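Local coordinates for probable signal peptide protein (Ralstonia solanacearum, PDB 2QGU) that binds a phospholipid as an MlaC-family protein, holding a phosphatidylethanolamine with its two acyl chains inside the fold, at residues 131-139 with 150-161. The protein carries 13 engineered substitutions. Residues are numbered along the deposited sequence; the frame is centred on the assembly and turned at random. Where two conformers were deposited one is given.
Engineered in segment 150-161: V154 (natural residue Met), P158 (natural residue Ala). With PEF (di-palmitoyl-3-sn-phosphatidylethanolamine), chain B.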
ATOM      1  N   ASP A 131      24.512  -2.646   0.385  1.00  9.92           N
ATOM      2  CA  ASP A 131      24.684  -1.411  -0.387  1.00 10.20           C
ATOM      3  C   ASP A 131      23.663  -1.209  -1.514  1.00 10.15           C
ATOM      4  O   ASP A 131      23.689  -0.181  -2.198  1.00 10.38           O
ATOM      5  CB  ASP A 131      26.101  -1.336  -0.970  1.00 10.65           C
ATOM      6  CG  ASP A 131      26.388  -2.457  -1.950  1.00 11.65           C
ATOM      7  OD1 ASP A 131      26.341  -3.624  -1.534  1.00 12.90           O
ATOM      8  OD2 ASP A 131      26.651  -2.176  -3.139  1.00 15.10           O
ATOM      9  N   ASP A 132      22.792  -2.197  -1.733  1.00  9.36           N
ATOM     10  CA  ASP A 132      21.694  -2.032  -2.692  1.00  9.39           C
ATOM     11  C   ASP A 132      20.657  -1.043  -2.153  1.00  9.47           C
ATOM     12  O   ASP A 132      20.430  -0.967  -0.943  1.00  9.66           O
ATOM     13  CB  ASP A 132      21.033  -3.372  -3.017  1.00  9.52           C
ATOM     14  CG  ASP A 132      21.929  -4.289  -3.821  1.00 10.97           C
ATOM     15  OD1 ASP A 132      22.882  -3.806  -4.474  1.00 10.25           O
ATOM     16  OD2 ASP A 132      21.685  -5.510  -3.796  1.00 11.17           O
ATOM     17  N   THR A 133      20.040  -0.287  -3.058  1.00  9.40           N
ATOM     18  CA  THR A 133      19.121   0.784  -2.657  1.00  9.48           C
ATOM     19  C   THR A 133      17.668   0.562  -3.080  1.00  8.89           C
ATOM     20  O   THR A 133      16.794   1.365  -2.753  1.00  9.12           O
ATOM     21  CB  THR A 133      19.585   2.148  -3.184  1.00  9.94           C
ATOM     22  OG1 THR A 133      19.736   2.067  -4.603  1.00 11.80           O
ATOM     23  CG2 THR A 133      20.909   2.563  -2.530  1.00 11.64           C
ATOM     24  N   ASP A 134      17.414  -0.519  -3.814  1.00  8.02           N
ATOM     25  CA  ASP A 134      16.062  -0.860  -4.240  1.00  7.99           C
ATOM     26  C   ASP A 134      15.929  -2.371  -4.142  1.00  7.79           C
ATOM     27  O   ASP A 134      16.457  -3.114  -4.975  1.00  8.32           O
ATOM     28  CB  ASP A 134      15.791  -0.356  -5.660  1.00  8.50           C
ATOM     29  CG  ASP A 134      14.313  -0.173  -5.935  1.00 11.12           C
ATOM     30  OD1 ASP A 134      13.521  -1.056  -5.561  1.00 11.00           O
ATOM     31  OD2 ASP A 134      13.929   0.868  -6.510  1.00 14.36           O
ATOM     32  N   VAL A 135      15.225  -2.816  -3.108  1.00  6.28           N
ATOM     33  CA  VAL A 135      15.307  -4.212  -2.658  1.00  6.48           C
ATOM     34  C   VAL A 135      13.925  -4.784  -2.357  1.00  6.02           C
ATOM     35  O   VAL A 135      12.929  -4.052  -2.339  1.00  6.24           O
ATOM     36  CB  VAL A 135      16.214  -4.339  -1.397  1.00  6.60           C
ATOM     37  CG1 VAL A 135      17.602  -3.741  -1.663  1.00  7.00           C
ATOM     38  CG2 VAL A 135      15.571  -3.663  -0.200  1.00  7.17           C
ATOM     39  N   VAL A 136      13.872  -6.094  -2.119  1.00  5.60           N
ATOM     40  CA  VAL A 136      12.637  -6.757  -1.709  1.00  5.54           C
ATOM     41  C   VAL A 136      12.826  -7.367  -0.326  1.00  5.67           C
ATOM     42  O   VAL A 136      13.855  -7.982  -0.048  1.00  6.48           O
ATOM     43  CB  VAL A 136      12.211  -7.821  -2.756  1.00  5.70           C
ATOM     44  CG1 VAL A 136      11.081  -8.726  -2.243  1.00  6.80           C
ATOM     45  CG2 VAL A 136      11.791  -7.137  -4.056  1.00  5.70           C
ATOM     46  N   VAL A 137      11.836  -7.156   0.538  1.00  5.60           N
ATOM     47  CA  VAL A 137      11.760  -7.801   1.850  1.00  5.78           C
ATOM     48  C   VAL A 137      10.595  -8.781   1.809  1.00  5.93           C
ATOM     49  O   VAL A 137       9.475  -8.405   1.445  1.00  6.27           O
ATOM     50  CB  VAL A 137      11.547  -6.757   2.974  1.00  5.87           C
ATOM     51  CG1 VAL A 137      11.264  -7.429   4.319  1.00  7.05           C
ATOM     52  CG2 VAL A 137      12.752  -5.818   3.071  1.00  6.31           C
ATOM     53  N   ARG A 138      10.864 -10.039   2.154  1.00  5.93           N
ATOM     54  CA  ARG A 138       9.851 -11.085   2.061  1.00  6.37           C
ATOM     55  C   ARG A 138       9.441 -11.575   3.442  1.00  6.30           C
ATOM     56  O   ARG A 138      10.274 -11.713   4.340  1.00  6.25           O
ATOM     57  CB  ARG A 138      10.353 -12.251   1.207  1.00  6.43           C
ATOM     58  CG  ARG A 138      10.820 -11.846  -0.200  1.00  7.08           C
ATOM     59  CD  ARG A 138      11.015 -13.066  -1.092  1.00  7.23           C
ATOM     60  NE  ARG A 138       9.732 -13.720  -1.352  1.00  7.53           N
ATOM     61  CZ  ARG A 138       9.569 -15.019  -1.571  1.00  8.54           C
ATOM     62  NH1 ARG A 138      10.603 -15.854  -1.543  1.00  8.86           N
ATOM     63  NH2 ARG A 138       8.352 -15.493  -1.785  1.00  8.82           N
ATOM     64  N   SER A 139       8.149 -11.840   3.614  1.00  6.13           N
ATOM     65  CA  SER A 139       7.628 -12.227   4.919  1.00  6.35           C
ATOM     66  C   SER A 139       6.425 -13.155   4.800  1.00  6.39           C
ATOM     67  O   SER A 139       5.815 -13.277   3.730  1.00  6.37           O
ATOM     68  CB  SER A 139       7.247 -10.987   5.741  1.00  6.65           C
ATOM     69  OG  SER A 139       5.963 -10.490   5.383  1.00  6.50           O
ATOM     70  N   LEU A 150       3.544 -11.843   2.402  1.00  5.90           N
ATOM     71  CA  LEU A 150       3.565 -10.413   2.114  1.00  5.90           C
ATOM     72  C   LEU A 150       4.990 -10.017   1.812  1.00  5.82           C
ATOM     73  O   LEU A 150       5.862 -10.157   2.666  1.00  5.88           O
ATOM     74  CB  LEU A 150       3.021  -9.576   3.286  1.00  6.17           C
ATOM     75  CG  LEU A 150       1.532  -9.692   3.645  1.00  7.15           C
ATOM     76  CD1 LEU A 150       1.211  -8.791   4.836  1.00  8.89           C
ATOM     77  CD2 LEU A 150       0.624  -9.385   2.455  1.00  8.47           C
ATOM     78  N   ASP A 151       5.224  -9.535   0.596  1.00  5.77           N
ATOM     79  CA  ASP A 151       6.547  -9.023   0.227  1.00  5.79           C
ATOM     80  C   ASP A 151       6.449  -7.526  -0.024  1.00  5.95           C
ATOM     81  O   ASP A 151       5.374  -7.017  -0.334  1.00  5.69           O
ATOM     82  CB  ASP A 151       7.107  -9.717  -1.017  1.00  6.65           C
ATOM     83  CG  ASP A 151       7.300 -11.213  -0.838  1.00  7.25           C
ATOM     84  OD1 ASP A 151       7.180 -11.733   0.295  1.00  7.96           O
ATOM     85  OD2 ASP A 151       7.593 -11.859  -1.861  1.00 10.92           O
ATOM     86  N   TYR A 152       7.582  -6.841   0.095  1.00  5.69           N
ATOM     87  CA  TYR A 152       7.617  -5.387  -0.007  1.00  5.63           C
ATOM     88  C   TYR A 152       8.757  -4.943  -0.883  1.00  5.75           C
ATOM     89  O   TYR A 152       9.853  -5.496  -0.790  1.00  6.01           O
ATOM     90  CB  TYR A 152       7.818  -4.766   1.380  1.00  5.86           C
ATOM     91  CG  TYR A 152       6.814  -5.234   2.391  1.00  5.48           C
ATOM     92  CD1 TYR A 152       5.636  -4.521   2.604  1.00  6.20           C
ATOM     93  CD2 TYR A 152       7.030  -6.398   3.131  1.00  5.87           C
ATOM     94  CE1 TYR A 152       4.699  -4.949   3.526  1.00  6.01           C
ATOM     95  CE2 TYR A 152       6.091  -6.842   4.065  1.00  6.07           C
ATOM     96  CZ  TYR A 152       4.924  -6.108   4.253  1.00  5.89           C
ATOM     97  OH  TYR A 152       3.966  -6.503   5.162  1.00  6.73           O
ATOM     98  N   ARG A 153       8.508  -3.956  -1.738  0.50  5.83           N
ATOM     99  CA  ARG A 153       9.594  -3.258  -2.416  0.50  5.88           C
ATOM    100  C   ARG A 153       9.963  -2.045  -1.580  0.50  5.98           C
ATOM    101  O   ARG A 153       9.088  -1.297  -1.132  0.50  6.17           O
ATOM    102  CB  ARG A 153       9.217  -2.853  -3.844  0.50  5.80           C
ATOM    103  CG  ARG A 153       9.078  -4.023  -4.797  0.50  5.86           C
ATOM    104  CD  ARG A 153       9.313  -3.615  -6.243  0.50  5.80           C
ATOM    105  NE  ARG A 153       9.208  -4.768  -7.133  0.50  7.10           N
ATOM    106  CZ  ARG A 153      10.207  -5.598  -7.427  0.50  7.53           C
ATOM    107  NH1 ARG A 153      11.420  -5.410  -6.917  0.50  7.68           N
ATOM    108  NH2 ARG A 153       9.993  -6.618  -8.245  0.50  8.95           N
ATOM    109  N   VAL A 154      11.261  -1.870  -1.355  1.00  6.20           N
ATOM    110  CA  VAL A 154      11.753  -0.821  -0.471  1.00  6.59           C
ATOM    111  C   VAL A 154      12.879  -0.076  -1.161  1.00  7.08           C
ATOM    112  O   VAL A 154      13.777  -0.688  -1.733  1.00  6.86           O
ATOM    113  CB  VAL A 154      12.251  -1.394   0.895  1.00  6.38           C
ATOM    114  CG1 VAL A 154      12.121  -0.349   1.981  1.00  7.05           C
ATOM    115  CG2 VAL A 154      11.469  -2.659   1.294  1.00  7.21           C
ATOM    116  N   GLU A 155      12.811   1.252  -1.126  1.00  7.61           N
ATOM    117  CA  GLU A 155      13.826   2.088  -1.755  1.00  9.24           C
ATOM    118  C   GLU A 155      14.462   3.013  -0.727  1.00  9.33           C
ATOM    119  O   GLU A 155      13.759   3.614   0.088  1.00  8.89           O
ATOM    120  CB  GLU A 155      13.222   2.909  -2.898  1.00  8.76           C
ATOM    121  CG  GLU A 155      14.259   3.780  -3.611  1.00 10.65           C
ATOM    122  CD  GLU A 155      13.681   4.761  -4.615  1.00 11.82           C
ATOM    123  OE1 GLU A 155      12.441   4.883  -4.732  1.00 15.63           O
ATOM    124  OE2 GLU A 155      14.499   5.429  -5.291  1.00 16.87           O
ATOM    125  N   LYS A 156      15.789   3.130  -0.782  1.00 10.49           N
ATOM    126  CA  LYS A 156      16.512   3.999   0.135  1.00 12.63           C
ATOM    127  C   LYS A 156      16.569   5.402  -0.441  1.00 14.17           C
ATOM    128  O   LYS A 156      17.269   5.645  -1.428  1.00 14.67           O
ATOM    129  CB  LYS A 156      17.924   3.476   0.408  1.00 12.57           C
ATOM    130  CG  LYS A 156      18.551   4.097   1.645  1.00 13.65           C
ATOM    131  CD  LYS A 156      19.891   3.474   1.957  1.00 16.30           C
ATOM    132  CE  LYS A 156      20.411   3.965   3.293  1.00 17.84           C
ATOM    133  NZ  LYS A 156      21.646   3.230   3.682  1.00 20.20           N
ATOM    134  N   SER A 157      15.803   6.296   0.184  1.00 16.22           N
ATOM    135  CA  SER A 157      15.738   7.709  -0.179  1.00 17.93           C
ATOM    136  C   SER A 157      16.743   8.484   0.671  1.00 18.62           C
ATOM    137  O   SER A 157      17.257   7.941   1.650  1.00 18.62           O
ATOM    138  CB  SER A 157      14.316   8.250   0.054  1.00 18.07           C
ATOM    139  OG  SER A 157      13.983   8.316   1.439  1.00 20.16           O
ATOM    140  N   PRO A 158      17.037   9.749   0.298  1.00 19.50           N
ATOM    141  CA  PRO A 158      17.819  10.612   1.190  1.00 20.04           C
ATOM    142  C   PRO A 158      17.263  10.663   2.616  1.00 20.46           C
ATOM    143  O   PRO A 158      18.033  10.778   3.570  1.00 20.89           O
ATOM    144  CB  PRO A 158      17.716  11.981   0.519  1.00 19.97           C
ATOM    145  CG  PRO A 158      17.597  11.659  -0.933  1.00 20.20           C
ATOM    146  CD  PRO A 158      16.723  10.430  -0.974  1.00 19.71           C
ATOM    147  N   ASN A 159      15.941  10.552   2.752  1.00 20.90           N
ATOM    148  CA  ASN A 159      15.294  10.555   4.067  1.00 20.99           C
ATOM    149  C   ASN A 159      14.885   9.169   4.589  1.00 20.21           C
ATOM    150  O   ASN A 159      13.927   9.038   5.348  1.00 20.80           O
ATOM    151  CB  ASN A 159      14.114  11.541   4.109  1.00 21.68           C
ATOM    152  CG  ASN A 159      13.444  11.723   2.754  1.00 23.13           C
ATOM    153  OD1 ASN A 159      13.013  10.758   2.120  1.00 25.88           O
ATOM    154  ND2 ASN A 159      13.343  12.975   2.310  1.00 24.98           N
ATOM    155  N   GLY A 160      15.632   8.140   4.187  1.00 19.22           N
ATOM    156  CA  GLY A 160      15.467   6.805   4.757  1.00 17.16           C
ATOM    157  C   GLY A 160      14.837   5.789   3.820  1.00 15.25           C
ATOM    158  O   GLY A 160      14.482   6.111   2.685  1.00 15.63           O
ATOM    159  N   TRP A 161      14.731   4.554   4.303  1.00 13.44           N
ATOM    160  CA  TRP A 161      14.065   3.483   3.567  1.00 11.32           C
ATOM    161  C   TRP A 161      12.552   3.684   3.554  1.00 10.99           C
ATOM    162  O   TRP A 161      11.939   3.928   4.600  1.00 11.45           O
ATOM    163  CB  TRP A 161      14.384   2.128   4.197  1.00 10.16           C
ATOM    164  CG  TRP A 161      15.752   1.641   3.914  1.00  9.58           C
ATOM    165  CD1 TRP A 161      16.837   1.703   4.747  1.00  9.42           C
ATOM    166  CD2 TRP A 161      16.193   0.988   2.723  1.00  7.97           C
ATOM    167  NE1 TRP A 161      17.929   1.135   4.136  1.00  9.05           N
ATOM    168  CE2 TRP A 161      17.564   0.688   2.894  1.00  8.85           C
ATOM    169  CE3 TRP A 161      15.567   0.633   1.519  1.00  8.26           C
ATOM    170  CZ2 TRP A 161      18.316   0.042   1.912  1.00  8.48           C
ATOM    171  CZ3 TRP A 161      16.307  -0.009   0.547  1.00  8.51           C
ATOM    172  CH2 TRP A 161      17.673  -0.301   0.747  1.00  9.25           C
TER
HETATM  173  C2  PEF B 301      -6.465 -11.570   5.141  1.00 18.17           C
HETATM  174  C1  PEF B 301      -7.381 -12.781   4.973  1.00 18.18           C
HETATM  175  N   PEF B 301     -13.124 -14.274   4.748  1.00 20.49           N
HETATM  176  C3  PEF B 301      -5.767 -11.650   6.483  1.00 18.49           C
HETATM  177  C4  PEF B 301     -10.964 -13.337   4.075  1.00 19.99           C
HETATM  178  C5  PEF B 301     -12.235 -14.039   3.603  1.00 20.43           C
HETATM  179  C10 PEF B 301      -5.762 -10.600   3.136  1.00 20.35           C
HETATM  180  C11 PEF B 301      -4.669 -10.260   2.131  1.00 20.38           C
HETATM  181  C12 PEF B 301      -3.521  -9.534   2.832  1.00 20.44           C
HETATM  182  C13 PEF B 301      -3.977  -8.129   3.212  1.00 20.22           C
HETATM  183  C14 PEF B 301      -2.810  -7.265   3.652  1.00 21.36           C
HETATM  184  C15 PEF B 301      -3.304  -5.851   3.949  1.00 21.84           C
HETATM  185  C16 PEF B 301      -2.128  -4.886   4.078  1.00 23.32           C
HETATM  186  C17 PEF B 301      -2.605  -3.437   4.079  1.00 24.61           C
HETATM  187  C18 PEF B 301      -2.700  -2.894   2.652  1.00 26.04           C
HETATM  188  C19 PEF B 301      -2.157  -1.469   2.579  1.00 26.87           C
HETATM  189  C20 PEF B 301      -3.251  -0.454   2.925  1.00 26.84           C
HETATM  190  C21 PEF B 301      -2.693   0.967   2.924  1.00 26.92           C
HETATM  191  C22 PEF B 301      -2.520   1.482   1.495  1.00 26.53           C
HETATM  192  C23 PEF B 301      -2.197   2.976   1.484  1.00 25.93           C
HETATM  193  C24 PEF B 301      -0.692   3.216   1.393  1.00 25.71           C
HETATM  194  C25 PEF B 301      -0.327   4.601   1.924  1.00 25.17           C
HETATM  195  C30 PEF B 301      -4.070 -10.662   7.726  1.00 20.83           C
HETATM  196  C31 PEF B 301      -3.123  -9.717   8.150  1.00 22.26           C
HETATM  197  C32 PEF B 301      -3.196  -8.454   7.579  1.00 22.26           C
HETATM  198  C33 PEF B 301      -2.297  -7.460   8.341  1.00 21.41           C
HETATM  199  C34 PEF B 301      -0.982  -7.158   7.603  1.00 20.11           C
HETATM  200  C35 PEF B 301      -0.456  -5.740   7.899  1.00 19.71           C
HETATM  201  C36 PEF B 301       0.498  -5.343   6.955  1.00 18.79           C
HETATM  202  C37 PEF B 301       0.869  -4.000   7.079  1.00 18.89           C
HETATM  203  C38 PEF B 301       1.823  -3.661   6.113  1.00 19.58           C
HETATM  204  C39 PEF B 301       2.155  -2.163   6.098  1.00 19.81           C
HETATM  205  C40 PEF B 301       2.988  -1.768   4.863  1.00 21.40           C
HETATM  206  C41 PEF B 301       2.092  -1.418   3.659  1.00 21.11           C
HETATM  207  C42 PEF B 301       2.827  -0.544   2.636  1.00 22.13           C
HETATM  208  C43 PEF B 301       2.131  -0.576   1.269  1.00 21.56           C
HETATM  209  C44 PEF B 301       2.795   0.386   0.276  1.00 22.71           C
HETATM  210  C45 PEF B 301       2.102   0.350  -1.088  1.00 22.27           C
HETATM  211  O4  PEF B 301      -6.848 -10.016   3.079  1.00 20.88           O
HETATM  212  O5  PEF B 301      -3.991 -11.776   8.236  1.00 21.82           O
HETATM  213  O2  PEF B 301      -5.491 -11.546   4.081  1.00 17.49           O
HETATM  214  O3  PEF B 301      -5.051 -10.427   6.794  1.00 19.31           O
HETATM  215  O1P PEF B 301      -8.681 -15.005   6.688  1.00 15.49           O
HETATM  216  O2P PEF B 301     -10.580 -13.321   7.006  1.00 16.33           O
HETATM  217  O3P PEF B 301      -8.527 -12.624   5.813  1.00 17.24           O
HETATM  218  O4P PEF B 301     -10.120 -14.278   4.762  1.00 17.44           O
HETATM  219  P   PEF B 301      -9.481 -13.862   6.184  1.00 17.31           P
HETATM  220  O   HOH W   1      12.613  -3.560  -5.188  1.00 12.16           O
HETATM  221  O   HOH W   2       5.146  -8.284   6.904  1.00  9.29           O
HETATM  222  O   HOH W   3       6.860 -14.342   1.184  1.00 10.13           O
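R138 and D151 form a salt bridge between neighbouring strands of a beta hairpin, 134-143 with 146-157, in the antiparallel sheet of this MlaC-family protein. The axes of 134-139 and 150-157 run antiparallel at 161°, and paired backbone bonds at V135/V154 and V137/Y152 fix the register. Along the R138 side chain, CB lies 3.3 Å from D151 OD1, and CG then passes alongside the carboxylate, 3.6 Å from D151 OD2. A bend at chi3 (66°) turns the chain back at CD, and NE donates to D151 OD2 at 2.9 Å; CD, and beyond NE the CZ and NH2 atoms, each stay 3.7 Å from D151 OD2. That oxygen lies near the guanidinium plane, yet the N-H arrives from above the carboxylate, the two planes being 88° apart. NH2 also lies near the like-charged K124 NZ, a repulsion that D151 may partly offset.

On the opposite face, V135, V137 and V154, an engineered residue, pack together, V137 CG2 meeting V154 CG2 at 3.8 Å. W161 adds its ring, with K156 CB over the centre of one face and V135 CG2 at CZ3. Y152 and L150 of this face line the lipid pocket; L150 CD1 is 3.9 Å from PEF C34. Helix 31-47 packs on Y152 through V35 and V39. Toward the hairpin's turn, S139 OG donates to L150 O (2.7 Å) on an in-plane lone pair, while one water joins S139 OG to Y152 OH.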